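Local coordinates for McyG protein (Microcystis aeruginosa PCC 7806, PDB 4R0M) that binds phenylalanyl-adenylate in its adenylation domain and probably passes the activated acid to its own carrier domain during microcystin assembly, at residues A277-N282 with V462-T467; Q307-T312 with L452-E457; N358-L363 with L422-K427; K502-V507 with I513-V518. One frame throughout, in Å; residues are numbered along the deposited sequence.

Contact 1 of 4, residues A277-N282 with V462-T467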
# COMPACT_ATOMS: atom_id res chain seq x y z
N ALA A 277 -3.19 6.00 -9.37
CA ALA A 277 -2.77 5.29 -10.58
C ALA A 277 -3.89 5.21 -11.61
O ALA A 277 -3.64 5.25 -12.82
CB ALA A 277 -2.25 3.91 -10.23
N PHE A 278 -5.13 5.10 -11.13
CA PHE A 278 -6.31 5.18 -11.99
C PHE A 278 -6.35 6.54 -12.69
O PHE A 278 -6.64 6.62 -13.89
CB PHE A 278 -7.59 4.98 -11.17
CG PHE A 278 -7.88 3.55 -10.82
CD1 PHE A 278 -7.08 2.86 -9.90
CD2 PHE A 278 -8.96 2.88 -11.39
CE1 PHE A 278 -7.35 1.54 -9.58
CE2 PHE A 278 -9.24 1.56 -11.06
CZ PHE A 278 -8.43 0.89 -10.16
N SER A 279 -6.03 7.60 -11.94
CA SER A 279 -5.95 8.95 -12.49
C SER A 279 -4.81 9.10 -13.50
O SER A 279 -4.97 9.78 -14.51
CB SER A 279 -5.80 9.98 -11.36
OG SER A 279 -5.79 11.30 -11.87
N LEU A 280 -3.68 8.45 -13.22
CA LEU A 280 -2.54 8.45 -14.15
C LEU A 280 -2.92 7.84 -15.51
O LEU A 280 -2.40 8.27 -16.55
CB LEU A 280 -1.35 7.68 -13.57
CG LEU A 280 -0.55 8.28 -12.40
CD1 LEU A 280 0.43 7.24 -11.87
CD2 LEU A 280 0.18 9.55 -12.80
N ILE A 281 -3.80 6.85 -15.49
CA ILE A 281 -4.34 6.26 -16.71
C ILE A 281 -5.28 7.25 -17.40
O ILE A 281 -5.20 7.44 -18.61
CB ILE A 281 -5.07 4.91 -16.44
CG1 ILE A 281 -4.08 3.85 -15.92
CG2 ILE A 281 -5.84 4.43 -17.67
CD1 ILE A 281 -3.05 3.37 -16.93
N ASN A 282 -6.15 7.88 -16.61
CA ASN A 282 -7.04 8.93 -17.11
C ASN A 282 -6.31 10.07 -17.82
O ASN A 282 -6.84 10.65 -18.76
CB ASN A 282 -7.92 9.48 -15.98
CG ASN A 282 -8.88 8.44 -15.41
OD1 ASN A 282 -9.00 7.34 -15.94
ND2 ASN A 282 -9.57 8.80 -14.34
N VAL A 462 -0.43 20.71 -12.83
CA VAL A 462 -0.40 20.00 -11.56
C VAL A 462 -0.13 18.51 -11.82
O VAL A 462 -0.92 17.83 -12.47
CB VAL A 462 -1.71 20.18 -10.76
CG1 VAL A 462 -1.68 19.36 -9.47
CG2 VAL A 462 -1.95 21.65 -10.46
N LYS A 463 1.01 18.02 -11.32
CA LYS A 463 1.40 16.63 -11.53
C LYS A 463 0.62 15.70 -10.62
O LYS A 463 0.65 15.84 -9.39
CB LYS A 463 2.91 16.45 -11.35
CG LYS A 463 3.47 15.25 -12.09
CD LYS A 463 4.98 15.17 -11.95
CE LYS A 463 5.54 13.93 -12.64
NZ LYS A 463 5.42 13.99 -14.13
N VAL A 464 -0.07 14.75 -11.23
CA VAL A 464 -0.91 13.81 -10.52
C VAL A 464 -0.14 12.90 -9.58
O VAL A 464 0.88 12.36 -9.93
CB VAL A 464 -1.75 13.00 -11.51
CG1 VAL A 464 -2.43 11.82 -10.87
CG2 VAL A 464 -2.79 13.88 -12.15
N SER A 465 -0.70 12.71 -8.40
CA SER A 465 -0.16 11.89 -7.33
C SER A 465 0.82 12.55 -6.36
O SER A 465 1.38 11.90 -5.53
CB SER A 465 0.48 10.65 -7.88
OG SER A 465 1.72 10.92 -8.44
N TYR A 466 1.00 13.85 -6.48
CA TYR A 466 1.83 14.62 -5.58
C TYR A 466 1.10 15.71 -4.83
O TYR A 466 1.70 16.65 -4.40
CB TYR A 466 2.97 15.26 -6.34
CG TYR A 466 3.88 14.31 -7.01
CD1 TYR A 466 4.92 13.76 -6.35
CD2 TYR A 466 3.70 13.98 -8.32
CE1 TYR A 466 5.76 12.88 -6.96
CE2 TYR A 466 4.54 13.11 -8.93
CZ TYR A 466 5.57 12.58 -8.23
OH TYR A 466 6.42 11.72 -8.83
N THR A 467 -0.21 15.60 -4.73
CA THR A 467 -1.03 16.66 -4.23
C THR A 467 -1.61 16.32 -2.88
O THR A 467 -1.87 15.20 -2.63
CB THR A 467 -2.13 16.99 -5.21
OG1 THR A 467 -1.55 17.32 -6.45
CG2 THR A 467 -2.88 18.14 -4.76

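Contact 2 of 4, residues Q307-T312 with L452-E457. With FA5 (adenosine-5'-[phenylalaninyl-phosphate]), chain C.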
# COMPACT_ATOMS: atom_id res chain seq x y z
N GLN A 307 -8.20 6.84 -0.27
CA GLN A 307 -9.56 7.26 -0.58
C GLN A 307 -9.83 7.14 -2.08
O GLN A 307 -9.01 7.53 -2.91
CB GLN A 307 -9.80 8.69 -0.09
CG GLN A 307 -11.27 9.10 -0.04
CD GLN A 307 -12.06 8.40 1.05
OE1 GLN A 307 -11.55 8.12 2.14
NE2 GLN A 307 -13.33 8.13 0.77
N VAL A 308 -11.00 6.58 -2.42
CA VAL A 308 -11.40 6.37 -3.80
C VAL A 308 -12.24 7.55 -4.29
O VAL A 308 -13.20 7.94 -3.63
CB VAL A 308 -12.19 5.04 -3.97
CG1 VAL A 308 -12.50 4.77 -5.43
CG2 VAL A 308 -11.41 3.87 -3.37
N SER A 309 -11.86 8.10 -5.43
CA SER A 309 -12.55 9.25 -6.01
C SER A 309 -13.63 8.83 -7.01
O SER A 309 -13.35 8.16 -8.01
CB SER A 309 -11.55 10.21 -6.67
OG SER A 309 -12.22 11.20 -7.44
N VAL A 310 -14.87 9.24 -6.73
CA VAL A 310 -16.03 8.97 -7.57
C VAL A 310 -15.80 9.42 -9.02
O VAL A 310 -16.01 8.65 -9.96
CB VAL A 310 -17.31 9.66 -7.01
CG1 VAL A 310 -18.51 9.41 -7.91
CG2 VAL A 310 -17.60 9.19 -5.60
N LYS A 311 -15.35 10.67 -9.19
CA LYS A 311 -15.13 11.26 -10.51
C LYS A 311 -14.00 10.58 -11.30
O LYS A 311 -14.07 10.48 -12.52
CB LYS A 311 -14.84 12.76 -10.40
CG LYS A 311 -16.04 13.60 -10.00
CD LYS A 311 -15.82 15.08 -10.30
CE LYS A 311 -14.87 15.75 -9.32
NZ LYS A 311 -15.45 15.89 -7.95
N THR A 312 -12.98 10.12 -10.58
CA THR A 312 -11.83 9.45 -11.18
C THR A 312 -12.21 8.06 -11.68
O THR A 312 -11.86 7.68 -12.80
CB THR A 312 -10.64 9.38 -10.20
OG1 THR A 312 -10.33 10.70 -9.73
CG2 THR A 312 -9.40 8.78 -10.86
N LEU A 452 -11.00 17.73 -2.94
CA LEU A 452 -10.14 18.89 -3.15
C LEU A 452 -8.95 18.52 -4.02
O LEU A 452 -8.70 19.17 -5.04
CB LEU A 452 -9.68 19.47 -1.81
CG LEU A 452 -10.74 20.13 -0.94
CD1 LEU A 452 -10.33 20.12 0.53
CD2 LEU A 452 -11.04 21.55 -1.41
N GLU A 453 -8.25 17.46 -3.64
CA GLU A 453 -7.09 16.96 -4.37
C GLU A 453 -7.42 16.58 -5.81
O GLU A 453 -6.68 16.92 -6.73
CB GLU A 453 -6.45 15.78 -3.64
CG GLU A 453 -5.61 16.19 -2.44
CD GLU A 453 -5.57 15.13 -1.35
OE1 GLU A 453 -5.75 13.93 -1.65
OE2 GLU A 453 -5.35 15.51 -0.18
N THR A 454 -8.54 15.88 -6.01
CA THR A 454 -8.99 15.50 -7.36
C THR A 454 -9.26 16.75 -8.19
O THR A 454 -8.82 16.84 -9.34
CB THR A 454 -10.25 14.61 -7.33
OG1 THR A 454 -10.02 13.48 -6.47
CG2 THR A 454 -10.60 14.10 -8.72
N THR A 455 -9.96 17.71 -7.60
CA THR A 455 -10.28 18.98 -8.25
C THR A 455 -9.02 19.73 -8.67
O THR A 455 -8.93 20.24 -9.79
CB THR A 455 -11.16 19.87 -7.35
OG1 THR A 455 -12.27 19.11 -6.87
CG2 THR A 455 -11.68 21.08 -8.12
N ILE A 456 -8.04 19.78 -7.77
CA ILE A 456 -6.74 20.39 -8.04
C ILE A 456 -6.03 19.67 -9.20
O ILE A 456 -5.48 20.32 -10.09
CB ILE A 456 -5.83 20.38 -6.79
CG1 ILE A 456 -6.44 21.22 -5.67
CG2 ILE A 456 -4.43 20.90 -7.13
CD1 ILE A 456 -6.04 20.76 -4.28
N GLU A 457 -6.08 18.34 -9.18
CA GLU A 457 -5.34 17.53 -10.15
C GLU A 457 -5.93 17.54 -11.57
O GLU A 457 -5.30 17.06 -12.51
CB GLU A 457 -5.14 16.10 -9.62
CG GLU A 457 -4.13 16.03 -8.49
CD GLU A 457 -3.85 14.63 -8.00
OE1 GLU A 457 -4.67 13.72 -8.24
OE2 GLU A 457 -2.79 14.43 -7.35
C FA5 C . -2.52 -0.16 2.90
O FA5 C . -2.38 0.90 2.31
CA FA5 C . -3.61 -1.11 2.49
N FA5 C . -4.81 -0.31 2.44
CB FA5 C . -3.37 -1.72 1.10
CG FA5 C . -4.45 -2.60 0.47
CD1 FA5 C . -5.78 -2.63 0.89
CD2 FA5 C . -4.10 -3.42 -0.62
CE1 FA5 C . -6.72 -3.46 0.26
CE2 FA5 C . -5.03 -4.24 -1.26
CZ FA5 C . -6.35 -4.26 -0.82
P FA5 C . -1.25 0.63 5.17
OP1 FA5 C . -0.01 1.37 4.74
OP2 FA5 C . -1.23 -0.09 6.50
OP3 FA5 C . -1.63 -0.46 4.03
O5' FA5 C . -2.45 1.70 5.19
C5' FA5 C . -3.76 1.38 5.62
C4' FA5 C . -4.60 2.65 5.58
O4' FA5 C . -4.78 3.13 4.24
C3' FA5 C . -6.01 2.45 6.10
O3' FA5 C . -6.06 2.51 7.53
C2' FA5 C . -6.75 3.60 5.46
O2' FA5 C . -6.56 4.80 6.22
C1' FA5 C . -6.06 3.77 4.12
N9 FA5 C . -6.88 3.11 3.08
C8 FA5 C . -6.64 1.91 2.52
N7 FA5 C . -7.57 1.59 1.60
C5 FA5 C . -8.45 2.60 1.55
C6 FA5 C . -9.68 2.91 0.78
N6 FA5 C . -10.18 2.05 -0.14
N1 FA5 C . -10.31 4.09 1.03
C2 FA5 C . -9.83 4.96 1.95
N3 FA5 C . -8.72 4.74 2.67
C4 FA5 C . -8.00 3.60 2.52

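Contact 3 of 4, residues N358-L363 with L422-K427. With FA5 (adenosine-5'-[phenylalaninyl-phosphate]), chain C.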
# COMPACT_ATOMS: atom_id res chain seq x y z
N ASN A 358 -23.11 10.35 -3.68
CA ASN A 358 -22.48 10.29 -2.38
C ASN A 358 -21.73 11.60 -2.09
O ASN A 358 -22.37 12.61 -1.84
CB ASN A 358 -21.77 8.99 -2.12
CG ASN A 358 -22.74 7.85 -1.84
OD1 ASN A 358 -23.15 7.62 -0.71
ND2 ASN A 358 -23.14 7.14 -2.89
N SER A 359 -20.44 11.57 -1.88
CA SER A 359 -19.37 11.51 -2.81
C SER A 359 -18.48 10.40 -2.36
O SER A 359 -17.27 10.50 -2.43
CB SER A 359 -18.60 12.83 -2.77
OG SER A 359 -19.38 13.93 -3.21
N PHE A 360 -19.08 9.35 -1.82
CA PHE A 360 -18.33 8.25 -1.28
C PHE A 360 -18.60 6.98 -2.04
O PHE A 360 -19.72 6.66 -2.35
CB PHE A 360 -18.61 8.12 0.20
CG PHE A 360 -18.35 9.38 0.96
CD1 PHE A 360 -17.09 9.93 0.98
CD2 PHE A 360 -19.35 10.03 1.61
CE1 PHE A 360 -16.83 11.08 1.66
CE2 PHE A 360 -19.10 11.20 2.28
CZ PHE A 360 -17.84 11.72 2.31
N VAL A 361 -17.53 6.29 -2.39
CA VAL A 361 -17.58 5.02 -3.03
C VAL A 361 -17.77 3.90 -2.05
O VAL A 361 -17.24 3.94 -0.97
CB VAL A 361 -16.30 4.80 -3.77
CG1 VAL A 361 -16.33 3.49 -4.49
CG2 VAL A 361 -16.09 5.92 -4.75
N SER A 362 -18.56 2.90 -2.40
CA SER A 362 -18.70 1.74 -1.56
C SER A 362 -17.48 0.87 -1.66
O SER A 362 -17.01 0.58 -2.73
CB SER A 362 -19.91 0.93 -1.97
OG SER A 362 -20.03 -0.25 -1.23
N LEU A 363 -16.99 0.44 -0.51
CA LEU A 363 -15.86 -0.48 -0.42
C LEU A 363 -16.33 -1.90 -0.08
O LEU A 363 -15.53 -2.77 0.27
CB LEU A 363 -14.82 0.04 0.58
CG LEU A 363 -14.31 1.48 0.40
CD1 LEU A 363 -13.25 1.80 1.44
CD2 LEU A 363 -13.76 1.73 -1.00
N LEU A 422 -12.38 6.83 9.53
CA LEU A 422 -13.74 7.33 9.69
C LEU A 422 -14.62 6.94 8.51
O LEU A 422 -14.16 6.95 7.36
CB LEU A 422 -13.74 8.85 9.86
CG LEU A 422 -13.08 9.44 11.12
CD1 LEU A 422 -12.71 10.90 10.88
CD2 LEU A 422 -13.98 9.31 12.34
N GLY A 423 -15.87 6.61 8.80
CA GLY A 423 -16.84 6.28 7.76
C GLY A 423 -18.19 5.85 8.29
O GLY A 423 -18.52 6.08 9.45
N TYR A 424 -18.98 5.23 7.42
CA TYR A 424 -20.31 4.75 7.78
C TYR A 424 -20.65 3.45 7.06
O TYR A 424 -20.02 3.09 6.06
CB TYR A 424 -21.38 5.82 7.48
CG TYR A 424 -21.52 6.19 6.01
CD1 TYR A 424 -20.75 7.21 5.46
CD2 TYR A 424 -22.43 5.52 5.19
CE1 TYR A 424 -20.88 7.55 4.12
CE2 TYR A 424 -22.56 5.86 3.85
CZ TYR A 424 -21.79 6.88 3.32
OH TYR A 424 -21.91 7.22 2.00
N LEU A 425 -21.66 2.75 7.58
CA LEU A 425 -22.18 1.55 6.94
C LEU A 425 -23.56 1.82 6.35
O LEU A 425 -24.36 2.54 6.94
CB LEU A 425 -22.24 0.39 7.94
CG LEU A 425 -20.90 -0.07 8.52
CD1 LEU A 425 -21.12 -1.03 9.68
CD2 LEU A 425 -20.02 -0.70 7.45
N SER A 426 -23.81 1.24 5.18
CA SER A 426 -25.09 1.38 4.50
C SER A 426 -25.44 0.07 3.82
O SER A 426 -24.81 -0.32 2.82
CB SER A 426 -25.03 2.53 3.48
OG SER A 426 -26.28 2.69 2.82
N LYS A 427 -26.44 -0.62 4.37
CA LYS A 427 -26.90 -1.93 3.88
C LYS A 427 -25.77 -2.97 3.90
O LYS A 427 -25.68 -3.82 3.01
CB LYS A 427 -27.53 -1.81 2.48
CG LYS A 427 -28.81 -0.99 2.44
CD LYS A 427 -29.28 -0.76 1.01
CE LYS A 427 -30.57 0.05 0.99
NZ LYS A 427 -31.01 0.37 -0.40
C FA5 C . -2.52 -0.16 2.90
O FA5 C . -2.38 0.90 2.31
CA FA5 C . -3.61 -1.11 2.49
N FA5 C . -4.81 -0.31 2.44
CB FA5 C . -3.37 -1.72 1.10
CG FA5 C . -4.45 -2.60 0.47
CD1 FA5 C . -5.78 -2.63 0.89
CD2 FA5 C . -4.10 -3.42 -0.62
CE1 FA5 C . -6.72 -3.46 0.26
CE2 FA5 C . -5.03 -4.24 -1.26
CZ FA5 C . -6.35 -4.26 -0.82
P FA5 C . -1.25 0.63 5.17
OP1 FA5 C . -0.01 1.37 4.74
OP2 FA5 C . -1.23 -0.09 6.50
OP3 FA5 C . -1.63 -0.46 4.03
O5' FA5 C . -2.45 1.70 5.19
C5' FA5 C . -3.76 1.38 5.62
C4' FA5 C . -4.60 2.65 5.58
O4' FA5 C . -4.78 3.13 4.24
C3' FA5 C . -6.01 2.45 6.10
O3' FA5 C . -6.06 2.51 7.53
C2' FA5 C . -6.75 3.60 5.46
O2' FA5 C . -6.56 4.80 6.22
C1' FA5 C . -6.06 3.77 4.12
N9 FA5 C . -6.88 3.11 3.08
C8 FA5 C . -6.64 1.91 2.52
N7 FA5 C . -7.57 1.59 1.60
C5 FA5 C . -8.45 2.60 1.55
C6 FA5 C . -9.68 2.91 0.78
N6 FA5 C . -10.18 2.05 -0.14
N1 FA5 C . -10.31 4.09 1.03
C2 FA5 C . -9.83 4.96 1.95
N3 FA5 C . -8.72 4.74 2.67
C4 FA5 C . -8.00 3.60 2.52

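Contact 4 of 4, residues K502-V507 with I513-V518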
# COMPACT_ATOMS: atom_id res chain seq x y z
N LYS A 502 -3.80 29.70 -10.33
CA LYS A 502 -4.79 28.87 -11.00
C LYS A 502 -5.43 27.84 -10.06
O LYS A 502 -6.60 27.49 -10.23
CB LYS A 502 -4.14 28.16 -12.19
CG LYS A 502 -5.07 27.97 -13.39
CD LYS A 502 -4.28 27.80 -14.68
CE LYS A 502 -3.66 29.11 -15.14
NZ LYS A 502 -2.69 28.92 -16.25
N ILE A 503 -4.66 27.38 -9.07
CA ILE A 503 -5.16 26.43 -8.07
C ILE A 503 -6.15 27.11 -7.11
O ILE A 503 -7.24 26.59 -6.89
CB ILE A 503 -4.01 25.75 -7.30
CG1 ILE A 503 -3.25 24.78 -8.22
CG2 ILE A 503 -4.53 24.99 -6.08
CD1 ILE A 503 -1.88 24.39 -7.73
N ARG A 504 -5.77 28.26 -6.58
CA ARG A 504 -6.60 29.00 -5.62
C ARG A 504 -7.99 29.33 -6.18
O ARG A 504 -9.00 29.09 -5.51
CB ARG A 504 -5.90 30.28 -5.16
CG ARG A 504 -6.42 30.82 -3.83
CD ARG A 504 -5.83 32.18 -3.48
NE ARG A 504 -4.38 32.25 -3.67
CZ ARG A 504 -3.47 31.83 -2.78
NH1 ARG A 504 -3.85 31.28 -1.63
NH2 ARG A 504 -2.18 31.95 -3.05
N SER A 505 -8.03 29.86 -7.40
CA SER A 505 -9.30 30.24 -8.03
C SER A 505 -10.19 29.03 -8.34
O SER A 505 -11.38 29.04 -8.03
CB SER A 505 -9.07 31.08 -9.29
OG SER A 505 -8.29 30.37 -10.23
N HIS A 506 -9.60 27.99 -8.92
CA HIS A 506 -10.32 26.76 -9.25
C HIS A 506 -10.94 26.11 -8.04
O HIS A 506 -12.05 25.58 -8.12
CB HIS A 506 -9.42 25.78 -9.99
CG HIS A 506 -10.17 24.72 -10.76
ND1 HIS A 506 -10.27 23.45 -10.32
CD2 HIS A 506 -10.86 24.78 -11.96
CE1 HIS A 506 -10.99 22.73 -11.20
NE2 HIS A 506 -11.35 23.55 -12.21
N VAL A 507 -10.23 26.14 -6.91
CA VAL A 507 -10.75 25.61 -5.65
C VAL A 507 -11.91 26.45 -5.09
O VAL A 507 -12.89 25.89 -4.59
CB VAL A 507 -9.63 25.43 -4.59
CG1 VAL A 507 -10.20 25.13 -3.21
CG2 VAL A 507 -8.67 24.32 -5.01
N ILE A 513 -14.67 27.88 -0.71
CA ILE A 513 -13.59 28.22 0.21
C ILE A 513 -12.26 28.24 -0.54
O ILE A 513 -12.13 27.63 -1.61
CB ILE A 513 -13.51 27.26 1.42
CG1 ILE A 513 -13.41 25.80 0.96
CG2 ILE A 513 -14.70 27.48 2.35
CD1 ILE A 513 -12.84 24.85 1.99
N ALA A 514 -11.28 28.93 0.02
CA ALA A 514 -10.00 29.11 -0.64
C ALA A 514 -8.83 28.56 0.17
O ALA A 514 -8.87 28.56 1.40
CB ALA A 514 -9.78 30.58 -0.95
N PRO A 515 -7.78 28.07 -0.52
CA PRO A 515 -6.56 27.72 0.20
C PRO A 515 -5.82 28.98 0.67
O PRO A 515 -5.64 29.92 -0.10
CB PRO A 515 -5.72 26.99 -0.86
CG PRO A 515 -6.27 27.44 -2.17
CD PRO A 515 -7.72 27.69 -1.94
N ALA A 516 -5.43 28.99 1.95
CA ALA A 516 -4.64 30.08 2.49
C ALA A 516 -3.24 30.09 1.88
O ALA A 516 -2.72 31.14 1.51
CB ALA A 516 -4.56 29.99 4.01
N TYR A 517 -2.65 28.90 1.76
CA TYR A 517 -1.33 28.74 1.15
C TYR A 517 -1.32 27.62 0.11
O TYR A 517 -1.93 26.57 0.31
CB TYR A 517 -0.26 28.46 2.21
CG TYR A 517 -0.19 29.49 3.32
CD1 TYR A 517 0.54 30.67 3.15
CD2 TYR A 517 -0.83 29.28 4.54
CE1 TYR A 517 0.61 31.62 4.16
CE2 TYR A 517 -0.76 30.22 5.56
CZ TYR A 517 -0.04 31.38 5.36
OH TYR A 517 0.03 32.32 6.36
N VAL A 518 -0.63 27.87 -1.00
CA VAL A 518 -0.44 26.86 -2.04
C VAL A 518 1.06 26.74 -2.32
O VAL A 518 1.66 27.64 -2.90
CB VAL A 518 -1.20 27.20 -3.34
CG1 VAL A 518 -1.02 26.10 -4.38
CG2 VAL A 518 -2.68 27.40 -3.07

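Contact 1 of 4, residues A277-N282 with V462-T467
Val464 presents its two methyl groups to Ser279 and Leu280, a compact illustration of how a turn can lay one branched residue against the flank of a helix. The apolar share of the contact is a single meeting: Leu280 CD2 lies 4.0 Å from Val464 CG1, and the two side chains pass alongside each other, pointing opposite ways. The other share sets a polar atom against methyls. Ser279 OG sits 3.5 Å from Val464 CG1 and 4.0 Å from Val464 CG2, so it faces the fork of the valine. This follows from its torsion, which places OG trans to the backbone N (chi1 -177°) and extends the hydroxyl from the helix toward the turn. Dispersion and fit therefore carry the contact, which buries only 151 Å².

In the backbone, Val464 and Ser465 are the central residues of a type II beta turn from Lys463 to Tyr466, with Ser465 taking the positive phi (87°) of that turn. Val464, second in the turn, lies nearest the helix, its CA 6.7 Å from that of Leu280. Behind it, Tyr466 is fixed by a hydrogen bond from its OH to Arg523 and by a cation-pi contact with Lys528. The turn lies in the loop between helix 449-457 and strand 468-474, whereas helix 275-282 packs through Phe278 and Ile281 on helix 310-320 and, through Phe278, on strand 300-303.

Contact 2 of 4, residues Q307-T312 with L452-E457
Ser309, Thr312 and Thr454 make a buried contact of hydroxyls and methyls where the start of helix 310-320 meets the side of helix 449-457. Ser309 OG approaches Thr454 OG1 at 3.3 Å, a weak hydrogen bond at best, and an unsettled one, since the serine proton may instead go to Thr312 OG1, 3.0 Å from Ser309 OG, a pair in which either hydroxyl could donate. The methyl of Thr454 fills the angle between these two groups: CG2 stands 3.6 Å from Thr312 OG1 and 3.6 Å from Ser309 OG.

Thr454 can face both ways because its OG1 turns back beside the backbone N (chi1 -53°), where it bonds to His450 O one helical turn earlier, leaving CG2 to reach across. Ser309 occupies the N-cap of its helix, and its own backbone N is held by Asn275 OD1. In adenylate-forming enzymes of the ANL family this region borders the nucleotide site, as it does here: Gln307 N lies 3.3 Å from C2 of the adenine and Val308 CG2 3.9 Å from its N6. An alanine here, in place of Thr454, would probably leave a gap beside Thr312 OG1 and deprive Ser309 OG of its weak partner across the helices. The next residue, Thr455, likewise bonds its OG1 back to Glu451 O, and on the ligand side Gln307 NE2 is held by Ile432 O.

Contact 3 of 4, residues N358-L363 with L422-K427
Tyr424 meets Phe360 and Asn358 from a strand of a beta hairpin, in which strands 421-426 and 429-435 run antiparallel within a branched, six-stranded sheet. The strand illustrates how one large side chain can bridge a sheet and a loop lying apart from it: the nearest pair of CA atoms, those of Phe360 and Gly423, is 9.4 Å apart. Leu422 enters by backbone bonds to Thr433 and Gly434, directly after Asp421, whose OD1 is hydrogen-bonded to the adenylate. Gly423 pairs with Gly388 on the other side of the strand.

Tyr424 follows and spans the distance. Its CG stands between the backbone N and the carbonyl carbon (chi1 63°), the crowded position, and from there the far end of the ring reaches the loop 358-363. The rings approach by their edges: Phe360 CD2 lies in the plane of the Tyr424 ring, 3.8 Å from CE1, and the tyrosine OH in turn lies at the rim of the Phe360 ring. Asn358 OD1 comes within 3.0 Å of that OH, its amide inclined by 22° to the tyrosine ring, but this residue is poorly ordered. Phe431 stacks on Tyr424, and Phe448 meets Phe360 edge-to-face. The strand ends with Ser426, and Lys427 begins the hairpin's turn. Three residues beyond Phe360, Leu363 CD1 lies 3.5 Å from the adenine N6.

Contact 4 of 4, residues K502-V507 with I513-V518
Arg504 leaves its helix with CG trans to the backbone N and the chain extended as far as CD, then bends at chi3 (-47°), and this bend swings the guanidinium round to the carbonyls of Pro515 and Ala516. Val507 likewise carries CG1 trans to its backbone N, a placement that brings this methyl against the proline and the loop before it. Such a pairing exemplifies how a beta-alpha-beta unit closes: helix 498-511 connects the parallel neighbours 479-486 and 517-520, and here it folds back on the chain entering the last strand.

The polar grip comes from one nitrogen. Arg504 NH1 lies 2.7 Å from Pro515 O, but the bond is bent (126°) and weak; Ala516 O, 3.3 Å from the same NH1 and met at 138°, is weak as well. Both oxygens lie at the edge of the guanidinium, near its plane, while Val518 CG2 lies over one of its faces. Beneath, the aliphatic stem crosses the proline ring, Arg504 CG being 3.8 Å from Pro515 CG. On the other flank Val507 CG1 is 3.8 Å from Pro515 CD and 3.5 Å from Ile513 O, and Ile503 CD1 closes on Val518 CG1 at 3.9 Å. A leucine in place of Arg504 would probably leave the carbonyls of Pro515 and Ala516 without this donor and take away the flat group over which Val518 CG2 lies. The chemistry thus implies a contact of 361 Å² combining apolar fit with two weak, bent bonds, the arginine contributing through its aliphatic stem as well as its charge-bearing end.

Overall arrangement
All four contacts involve helix 449-457, contact 3 through Ser359 and Phe360. Contacts 1 and 2, with centres 9 Å apart, are tied on both flanks: Ser465 N bonds to Glu457 OE2 (2.9 Å) and Asn282 ND2 to Thr312 O (3.0 Å). Contact 4, about 15 Å from contact 2 between centres, packs on the same helix, with Ile456 CG1 3.9 Å from Val507 CG2. Contact 3, centred 16 Å from contact 2, joins it through Val308 CG2 and Leu363 CD2, 4.0 Å apart, and both contacts touch the adenylate. Lys533, also bonded to that ligand, suits the adenylate-forming arrangement of ANL enzymes, in which contacts 1 and 2 would join large and small domains.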